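Putative 6-phosphogluconolactonase (Neisseria gonorrhoeae, PDB 3LHI) probably hydrolyses 6-phosphogluconolactone to 6-phosphogluconate, the second step of the oxidative branch of the pentose phosphate pathway. Local coordinates at residues I132-H140 and R211-L219; A154-V164 and R175-I183. One frame throughout, in Å; residues are numbered along the deposited sequence.

Contact 1 (I132-H140 and R211-L219); sequences ILGMGNDGH and REYPISLVL
Ile215 reaches the Gly139 peptide with both its backbone and its side chain. Its N donates to Gly139 O at 2.8 Å with an N-H...O angle of 167°, while its CG2 methyl rests against the same oxygen. The same methyl also meets selenomethionine: Met135 SE lies 3.8 Å from Ile215 CG2, and the two side chains cross at about a right angle. Met135 first runs extended, then bends at its last torsion (chi3 73°), which lays the large, polarisable selenium on the methyl. Deeper in, Leu133 turns CD1 to two branched partners, 4.2 Å from both Ile215 CD1 and Val218 CG1. Branched aliphatic residues suit this place, where the short helix 215-219 lies on the end of strand 130-133 and the neighbouring Ile183 and Leu191 are apolar.

Toward the surface the backbones close up. Gly139, with a positive phi of 77°, ends a type I turn and, having no side chain, lets Tyr213 CB come close. Pro214 brings no N-H to compete for Gly139 O, and its CD packs on His140 CA. Asp138 O approaches the edge of the Tyr213 ring, whereas Glu212 CG sits over one face. Two acceptors, Asp138 O and Glu212 O, lie 3.4 Å apart; a water 2.8 Å from each bridges them, though it has more acceptors nearby than protons.

Behind this seam, Asp138 OD1 takes His140 ND1 at 2.7 Å through its syn lone pair, in the imidazole plane, and takes His140 N from above the carboxylate. The first bond restrains the ring's rotation, the second makes an Asx turn; Phe145 stacks on the ring. The glycine-rich loop with its Asp-Gly-His sequence, following a parallel strand, is a hallmark of the glucosamine-6-phosphate isomerase/6-phosphogluconolactonase family.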
loop_
_atom_site.group_PDB
_atom_site.type_symbol
_atom_site.label_atom_id
_atom_site.label_comp_id
_atom_site.label_asym_id
_atom_site.label_seq_id
_atom_site.Cartn_x
_atom_site.Cartn_y
_atom_site.Cartn_z
ATOM N N ILE A 132 -0.772 1.318 -4.429
ATOM C CA ILE A 132 -0.446 -0.060 -4.807
ATOM C C ILE A 132 -0.498 -0.928 -3.543
ATOM O O ILE A 132 0.219 -0.705 -2.555
ATOM C CB ILE A 132 0.903 -0.255 -5.546
ATOM C CG1 ILE A 132 1.031 0.657 -6.768
ATOM C CG2 ILE A 132 1.062 -1.744 -5.959
ATOM C CD1 ILE A 132 1.472 2.040 -6.450
ATOM N N LEU A 133 -1.412 -1.889 -3.618
ATOM C CA LEU A 133 -1.631 -2.913 -2.617
ATOM C C LEU A 133 -0.870 -4.188 -2.938
ATOM O O LEU A 133 -0.488 -4.422 -4.098
ATOM C CB LEU A 133 -3.124 -3.235 -2.543
ATOM C CG LEU A 133 -4.036 -2.143 -1.981
ATOM C CD1 LEU A 133 -5.489 -2.556 -2.093
ATOM C CD2 LEU A 133 -3.641 -1.831 -0.546
ATOM N N GLY A 134 -0.624 -4.984 -1.916
ATOM C CA GLY A 134 -0.248 -6.351 -2.066
ATOM C C GLY A 134 -1.270 -7.225 -1.357
ATOM O O GLY A 134 -2.280 -6.736 -0.857
HETATM N N MSE A 135 -1.050 -8.527 -1.351
HETATM C CA MSE A 135 -1.946 -9.462 -0.681
HETATM C C MSE A 135 -1.144 -10.586 -0.068
HETATM O O MSE A 135 -0.284 -11.168 -0.757
HETATM C CB MSE A 135 -2.960 -9.995 -1.668
HETATM C CG MSE A 135 -4.042 -10.907 -1.039
HETATM SE SE MSE A 135 -4.960 -11.941 -2.383
HETATM C CE MSE A 135 -3.487 -13.141 -2.706
ATOM N N GLY A 136 -1.422 -10.934 1.178
ATOM C CA GLY A 136 -0.792 -12.094 1.791
ATOM C C GLY A 136 -1.474 -13.398 1.393
ATOM O O GLY A 136 -2.548 -13.430 0.782
ATOM N N ASN A 137 -0.823 -14.497 1.804
ATOM C CA ASN A 137 -1.380 -15.817 1.596
ATOM C C ASN A 137 -2.658 -16.053 2.399
ATOM O O ASN A 137 -3.423 -16.925 2.049
ATOM C CB ASN A 137 -0.334 -16.864 1.979
ATOM C CG ASN A 137 0.829 -16.945 0.988
ATOM O OD1 ASN A 137 0.705 -16.644 -0.216
ATOM N ND2 ASN A 137 1.959 -17.450 1.485
ATOM N N ASP A 138 -2.901 -15.219 3.412
ATOM C CA ASP A 138 -4.133 -15.177 4.192
ATOM C C ASP A 138 -5.210 -14.297 3.572
ATOM O O ASP A 138 -6.267 -14.104 4.166
ATOM C CB ASP A 138 -3.830 -14.727 5.633
ATOM C CG ASP A 138 -3.297 -13.317 5.717
ATOM O OD1 ASP A 138 -2.956 -12.746 4.657
ATOM O OD2 ASP A 138 -3.266 -12.798 6.838
ATOM N N GLY A 139 -4.934 -13.698 2.416
ATOM C CA GLY A 139 -5.861 -12.757 1.835
ATOM C C GLY A 139 -5.903 -11.351 2.430
ATOM O O GLY A 139 -6.762 -10.545 1.988
ATOM N N HIS A 140 -4.999 -11.045 3.363
ATOM C CA HIS A 140 -4.968 -9.701 3.912
ATOM C C HIS A 140 -4.382 -8.730 2.910
ATOM O O HIS A 140 -3.664 -9.122 2.003
ATOM C CB HIS A 140 -4.213 -9.620 5.246
ATOM C CG HIS A 140 -2.757 -9.336 5.134
ATOM N ND1 HIS A 140 -1.811 -10.307 4.889
ATOM C CD2 HIS A 140 -2.084 -8.162 5.242
ATOM C CE1 HIS A 140 -0.612 -9.739 4.880
ATOM N NE2 HIS A 140 -0.755 -8.433 5.068
ATOM N N ARG A 211 -14.789 -11.494 5.261
ATOM C CA ARG A 211 -13.732 -10.899 6.095
ATOM C C ARG A 211 -12.603 -11.883 6.387
ATOM O O ARG A 211 -11.540 -11.485 6.868
ATOM C CB ARG A 211 -14.295 -10.369 7.442
ATOM C CG ARG A 211 -15.062 -11.418 8.270
ATOM C CD ARG A 211 -15.407 -10.907 9.661
ATOM N NE ARG A 211 -14.174 -10.799 10.418
ATOM C CZ ARG A 211 -13.942 -9.977 11.435
ATOM N NH1 ARG A 211 -14.884 -9.122 11.885
ATOM N NH2 ARG A 211 -12.733 -10.041 12.009
ATOM N N GLU A 212 -12.811 -13.170 6.113
ATOM C CA GLU A 212 -11.706 -14.112 6.234
ATOM C C GLU A 212 -10.553 -13.764 5.253
ATOM O O GLU A 212 -9.415 -14.069 5.544
ATOM C CB GLU A 212 -12.226 -15.505 5.983
ATOM C CG GLU A 212 -11.261 -16.638 6.186
ATOM C CD GLU A 212 -10.730 -16.776 7.614
ATOM O OE1 GLU A 212 -11.301 -16.240 8.612
ATOM O OE2 GLU A 212 -9.675 -17.456 7.714
ATOM N N TYR A 213 -10.908 -13.151 4.124
ATOM C CA TYR A 213 -9.937 -12.742 3.101
ATOM C C TYR A 213 -10.129 -11.226 2.884
ATOM O O TYR A 213 -10.899 -10.836 2.011
ATOM C CB TYR A 213 -10.165 -13.512 1.771
ATOM C CG TYR A 213 -10.280 -15.003 1.963
ATOM C CD1 TYR A 213 -9.208 -15.759 2.413
ATOM C CD2 TYR A 213 -11.518 -15.623 1.819
ATOM C CE1 TYR A 213 -9.348 -17.147 2.633
ATOM C CE2 TYR A 213 -11.677 -16.987 2.038
ATOM C CZ TYR A 213 -10.591 -17.738 2.462
ATOM O OH TYR A 213 -10.774 -19.088 2.692
ATOM N N PRO A 214 -9.459 -10.401 3.716
ATOM C CA PRO A 214 -9.826 -8.981 3.721
ATOM C C PRO A 214 -9.742 -8.256 2.373
ATOM O O PRO A 214 -10.524 -7.319 2.142
ATOM C CB PRO A 214 -8.900 -8.391 4.778
ATOM C CG PRO A 214 -8.761 -9.462 5.751
ATOM C CD PRO A 214 -8.628 -10.723 4.887
ATOM N N ILE A 215 -8.856 -8.692 1.480
ATOM C CA ILE A 215 -8.815 -8.078 0.156
ATOM C C ILE A 215 -10.151 -8.149 -0.582
ATOM O O ILE A 215 -10.451 -7.310 -1.410
ATOM C CB ILE A 215 -7.681 -8.662 -0.677
ATOM C CG1 ILE A 215 -7.452 -7.889 -1.978
ATOM C CG2 ILE A 215 -7.980 -10.134 -1.085
ATOM C CD1 ILE A 215 -6.877 -6.541 -1.902
ATOM N N SER A 216 -10.961 -9.154 -0.227
ATOM C CA SER A 216 -12.292 -9.290 -0.807
ATOM C C SER A 216 -13.150 -8.071 -0.554
ATOM O O SER A 216 -14.062 -7.803 -1.325
ATOM C CB SER A 216 -13.066 -10.513 -0.281
ATOM O OG SER A 216 -13.462 -10.383 1.053
ATOM N N LEU A 217 -12.919 -7.373 0.551
ATOM C CA LEU A 217 -13.711 -6.192 0.870
ATOM C C LEU A 217 -13.355 -4.991 0.001
ATOM O O LEU A 217 -14.138 -4.033 -0.114
ATOM C CB LEU A 217 -13.604 -5.829 2.345
ATOM C CG LEU A 217 -13.957 -6.956 3.336
ATOM C CD1 LEU A 217 -13.824 -6.400 4.755
ATOM C CD2 LEU A 217 -15.308 -7.605 3.010
ATOM N N VAL A 218 -12.135 -5.004 -0.556
ATOM C CA VAL A 218 -11.700 -4.011 -1.513
ATOM C C VAL A 218 -12.199 -4.377 -2.895
ATOM O O VAL A 218 -12.761 -3.531 -3.570
ATOM C CB VAL A 218 -10.165 -3.891 -1.493
ATOM C CG1 VAL A 218 -9.681 -2.904 -2.613
ATOM C CG2 VAL A 218 -9.607 -3.515 -0.086
ATOM N N LEU A 219 -12.016 -5.618 -3.319
ATOM C CA LEU A 219 -12.387 -6.087 -4.662
ATOM C C LEU A 219 -13.878 -5.895 -4.924
ATOM O O LEU A 219 -14.288 -5.566 -6.047
ATOM C CB LEU A 219 -12.004 -7.569 -4.851
ATOM C CG LEU A 219 -10.517 -7.893 -4.817
ATOM C CD1 LEU A 219 -10.318 -9.423 -4.881
ATOM C CD2 LEU A 219 -9.771 -7.204 -5.962
HETATM O O HOH W 1 -7.303 -15.778 6.179
#

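Contact 2 (A154-V164 and R175-I183); sequences AIDGSAGVALV and RISMTLDAI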
loop_
_atom_site.group_PDB
_atom_site.type_symbol
_atom_site.label_atom_id
_atom_site.label_comp_id
_atom_site.label_asym_id
_atom_site.label_seq_id
_atom_site.Cartn_x
_atom_site.Cartn_y
_atom_site.Cartn_z
ATOM N N ALA A 154 -11.165 -0.962 11.492
ATOM C CA ALA A 154 -10.535 -0.794 10.186
ATOM C C ALA A 154 -11.534 -0.708 9.078
ATOM O O ALA A 154 -11.272 -0.065 8.062
ATOM C CB ALA A 154 -9.513 -1.941 9.930
ATOM N N ILE A 155 -12.685 -1.367 9.237
ATOM C CA ILE A 155 -13.735 -1.374 8.213
ATOM C C ILE A 155 -14.882 -0.385 8.453
ATOM O O ILE A 155 -15.771 -0.315 7.627
ATOM C CB ILE A 155 -14.274 -2.787 7.939
ATOM C CG1 ILE A 155 -15.126 -3.302 9.109
ATOM C CG2 ILE A 155 -13.135 -3.767 7.548
ATOM C CD1 ILE A 155 -15.936 -4.600 8.790
ATOM N N ASP A 156 -14.796 0.380 9.546
ATOM C CA ASP A 156 -15.807 1.375 9.891
ATOM C C ASP A 156 -15.441 2.736 9.269
ATOM O O ASP A 156 -14.724 3.525 9.889
ATOM C CB ASP A 156 -15.911 1.560 11.404
ATOM C CG ASP A 156 -17.052 2.522 11.790
ATOM O OD1 ASP A 156 -17.788 2.973 10.863
ATOM O OD2 ASP A 156 -17.158 2.819 13.002
ATOM N N GLY A 157 -16.012 3.014 8.116
ATOM C CA GLY A 157 -15.722 4.270 7.407
ATOM C C GLY A 157 -16.611 5.445 7.733
ATOM O O GLY A 157 -16.484 6.472 7.115
ATOM N N SER A 158 -17.430 5.319 8.768
ATOM C CA SER A 158 -18.444 6.317 9.083
ATOM C C SER A 158 -17.875 7.718 9.300
ATOM O O SER A 158 -18.528 8.685 8.880
ATOM C CB SER A 158 -19.238 5.872 10.338
ATOM O OG SER A 158 -18.393 5.684 11.469
ATOM N N ALA A 159 -16.681 7.846 9.846
ATOM C CA ALA A 159 -16.081 9.143 10.141
ATOM C C ALA A 159 -14.901 9.399 9.196
ATOM O O ALA A 159 -14.181 10.404 9.364
ATOM C CB ALA A 159 -15.608 9.237 11.575
ATOM N N GLY A 160 -14.698 8.580 8.190
ATOM C CA GLY A 160 -13.656 8.771 7.181
ATOM C C GLY A 160 -12.252 8.627 7.712
ATOM O O GLY A 160 -11.323 9.090 7.050
ATOM N N VAL A 161 -12.066 8.051 8.899
ATOM C CA VAL A 161 -10.749 8.003 9.522
ATOM C C VAL A 161 -9.808 7.161 8.642
ATOM O O VAL A 161 -10.170 6.090 8.112
ATOM C CB VAL A 161 -10.796 7.474 10.976
ATOM C CG1 VAL A 161 -9.374 7.173 11.527
ATOM C CG2 VAL A 161 -11.607 8.464 11.822
ATOM N N ALA A 162 -8.638 7.695 8.360
ATOM C CA ALA A 162 -7.803 7.143 7.307
ATOM C C ALA A 162 -6.860 6.024 7.766
ATOM O O ALA A 162 -6.456 5.216 6.923
ATOM C CB ALA A 162 -6.979 8.247 6.670
ATOM N N LEU A 163 -6.423 6.072 9.025
ATOM C CA LEU A 163 -5.373 5.172 9.501
ATOM C C LEU A 163 -5.837 4.544 10.804
ATOM O O LEU A 163 -6.556 5.188 11.604
ATOM C CB LEU A 163 -4.047 5.908 9.745
ATOM C CG LEU A 163 -3.436 6.575 8.530
ATOM C CD1 LEU A 163 -2.171 7.404 8.896
ATOM C CD2 LEU A 163 -3.092 5.578 7.413
ATOM N N VAL A 164 -5.419 3.312 11.025
ATOM C CA VAL A 164 -5.861 2.482 12.157
ATOM C C VAL A 164 -4.657 1.639 12.666
ATOM O O VAL A 164 -3.887 1.112 11.867
ATOM C CB VAL A 164 -7.030 1.539 11.735
ATOM C CG1 VAL A 164 -6.612 0.658 10.549
ATOM C CG2 VAL A 164 -7.530 0.694 12.929
ATOM N N ARG A 175 0.932 -2.648 13.867
ATOM C CA ARG A 175 0.906 -1.991 12.578
ATOM C C ARG A 175 0.082 -0.722 12.593
ATOM O O ARG A 175 -0.886 -0.585 13.395
ATOM C CB ARG A 175 0.245 -2.913 11.538
ATOM C CG ARG A 175 0.772 -4.332 11.482
ATOM C CD ARG A 175 2.237 -4.380 11.135
ATOM N NE ARG A 175 2.771 -5.753 11.058
ATOM C CZ ARG A 175 2.773 -6.496 9.975
ATOM N NH1 ARG A 175 2.310 -6.029 8.804
ATOM N NH2 ARG A 175 3.323 -7.708 10.029
ATOM N N ILE A 176 0.372 0.130 11.631
ATOM C CA ILE A 176 -0.499 1.229 11.287
ATOM C C ILE A 176 -0.891 0.998 9.830
ATOM O O ILE A 176 -0.010 0.821 8.984
ATOM C CB ILE A 176 0.137 2.622 11.586
ATOM C CG1 ILE A 176 -0.803 3.746 11.149
ATOM C CG2 ILE A 176 1.549 2.773 10.989
ATOM C CD1 ILE A 176 -0.233 5.114 11.440
ATOM N N SER A 177 -2.207 0.999 9.551
ATOM C CA SER A 177 -2.770 0.667 8.237
ATOM C C SER A 177 -3.712 1.725 7.757
ATOM O O SER A 177 -4.495 2.304 8.520
ATOM C CB SER A 177 -3.536 -0.615 8.286
ATOM O OG SER A 177 -3.906 -1.116 7.027
HETATM N N MSE A 178 -3.696 1.941 6.444
HETATM C CA MSE A 178 -4.858 2.566 5.824
HETATM C C MSE A 178 -6.100 1.717 6.144
HETATM O O MSE A 178 -6.086 0.476 6.189
HETATM C CB MSE A 178 -4.658 2.637 4.321
HETATM C CG MSE A 178 -3.721 3.742 3.855
HETATM SE SE MSE A 178 -3.433 3.838 1.966
HETATM C CE MSE A 178 -5.104 4.585 1.445
ATOM N N THR A 179 -7.202 2.403 6.292
ATOM C CA THR A 179 -8.491 1.797 6.498
ATOM C C THR A 179 -9.156 1.390 5.203
ATOM O O THR A 179 -8.732 1.832 4.093
ATOM C CB THR A 179 -9.409 2.748 7.265
ATOM O OG1 THR A 179 -9.569 3.913 6.424
ATOM C CG2 THR A 179 -8.892 3.104 8.648
ATOM N N LEU A 180 -10.189 0.573 5.251
ATOM C CA LEU A 180 -10.963 0.261 4.072
ATOM C C LEU A 180 -11.490 1.524 3.375
ATOM O O LEU A 180 -11.432 1.631 2.143
ATOM C CB LEU A 180 -12.088 -0.702 4.416
ATOM C CG LEU A 180 -12.946 -1.155 3.260
ATOM C CD1 LEU A 180 -12.189 -1.828 2.128
ATOM C CD2 LEU A 180 -14.062 -2.055 3.807
ATOM N N ASP A 181 -11.979 2.469 4.180
ATOM C CA ASP A 181 -12.493 3.742 3.619
ATOM C C ASP A 181 -11.421 4.469 2.857
ATOM O O ASP A 181 -11.679 5.011 1.766
ATOM C CB ASP A 181 -13.059 4.608 4.754
ATOM C CG ASP A 181 -13.567 5.940 4.281
ATOM O OD1 ASP A 181 -12.777 6.903 4.272
ATOM O OD2 ASP A 181 -14.755 5.992 3.973
ATOM N N ALA A 182 -10.239 4.568 3.418
ATOM C CA ALA A 182 -9.140 5.274 2.784
ATOM C C ALA A 182 -8.775 4.611 1.456
ATOM O O ALA A 182 -8.532 5.314 0.462
ATOM C CB ALA A 182 -7.891 5.357 3.720
ATOM N N ILE A 183 -8.723 3.289 1.438
ATOM C CA ILE A 183 -8.424 2.562 0.210
ATOM C C ILE A 183 -9.467 2.792 -0.828
ATOM O O ILE A 183 -9.160 3.115 -1.989
ATOM C CB ILE A 183 -8.268 1.024 0.513
ATOM C CG1 ILE A 183 -7.071 0.810 1.416
ATOM C CG2 ILE A 183 -8.239 0.189 -0.769
ATOM C CD1 ILE A 183 -6.959 -0.659 1.994
HETATM O O HOH W 2 -12.818 2.058 6.997
HETATM O O HOH W 3 -10.205 7.463 5.048
#
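A beta hairpin that runs straight into a capped helix joins these segments: strands 163-166 and 175-178 pair antiparallel, and Thr179 then opens helix 180-184. Val164 and Ser177 form the hydrogen-bonded pair, with Val164 N to Ser177 O and Ser177 N to Val164 O both 2.9 Å long. Next to it, Leu163 and Met178 form a non-hydrogen-bonded pair. On their face Leu163 CD2 lies 4.1 Å from Met178 CG (a selenomethionine), and helix 114-124 packs over Leu163. On the other face Ser177 OG donates to Met178 O and is also bonded to Ser143 N.

Thr179 is the pivot. Its OG1 stands between the backbone N and the carbonyl carbon (chi1 62°), from where it both donates to Val161 O at 2.8 Å, in that carbonyl's plane, and accepts from Ala182 N at 3.1 Å, the N-cap bond. A threonine hydroxyl can do both, while its CG2 turns toward Val164. The backbone of Thr179 adds a bond, N to Ala162 O at 3.0 Å, met from well above the carbonyl plane. Small residues fit here: Ala162 CB and Ala182 CB touch where the loop passes the new helix.

The far end of 154-164 meets the first turn of that helix. Leu180 N donates to Ala154 O at 3.1 Å, and a water links the same oxygen to Asp181 N. Asp181 extends its carboxylate toward the turn from Gly157 to Gly160. Gly157 has no side chain to collide with Asp181 OD2, while Gly160 CA, in a residue with positive phi, lies 3.6 Å from Asp181 OD1. A second water lies within bonding distance of Asp181 OD1 and Gly160 O. The Thr179 hydroxyl gives the classic N-cap, and Ala154 O and a water take the amides of Leu180 and Asp181, at a strand-to-helix junction.

How the contacts relate
Contacts 1 and 2 are both largely buried and reach the same mixed sheet, contact 2 being nested along the chain inside the loop that contact 1 closes. They meet through helices 215-219 and 180-184: Val218 CG2 packs on Leu180 CD1 at 3.8 Å and Val218 CG1 on Ile183 CG2, while Leu217 leans on Ile155. Thus Val218 serves contact 1 and the neighbouring helix at once. Their chemistry differs. Contact 1 depends on aliphatic packing plus a single direct hydrogen bond, from Ile215 to the loop after the strand, whereas contact 2 is stitched by five direct bonds along a hairpin and helix cap. Each runs outward to a water-bridged, more exposed edge.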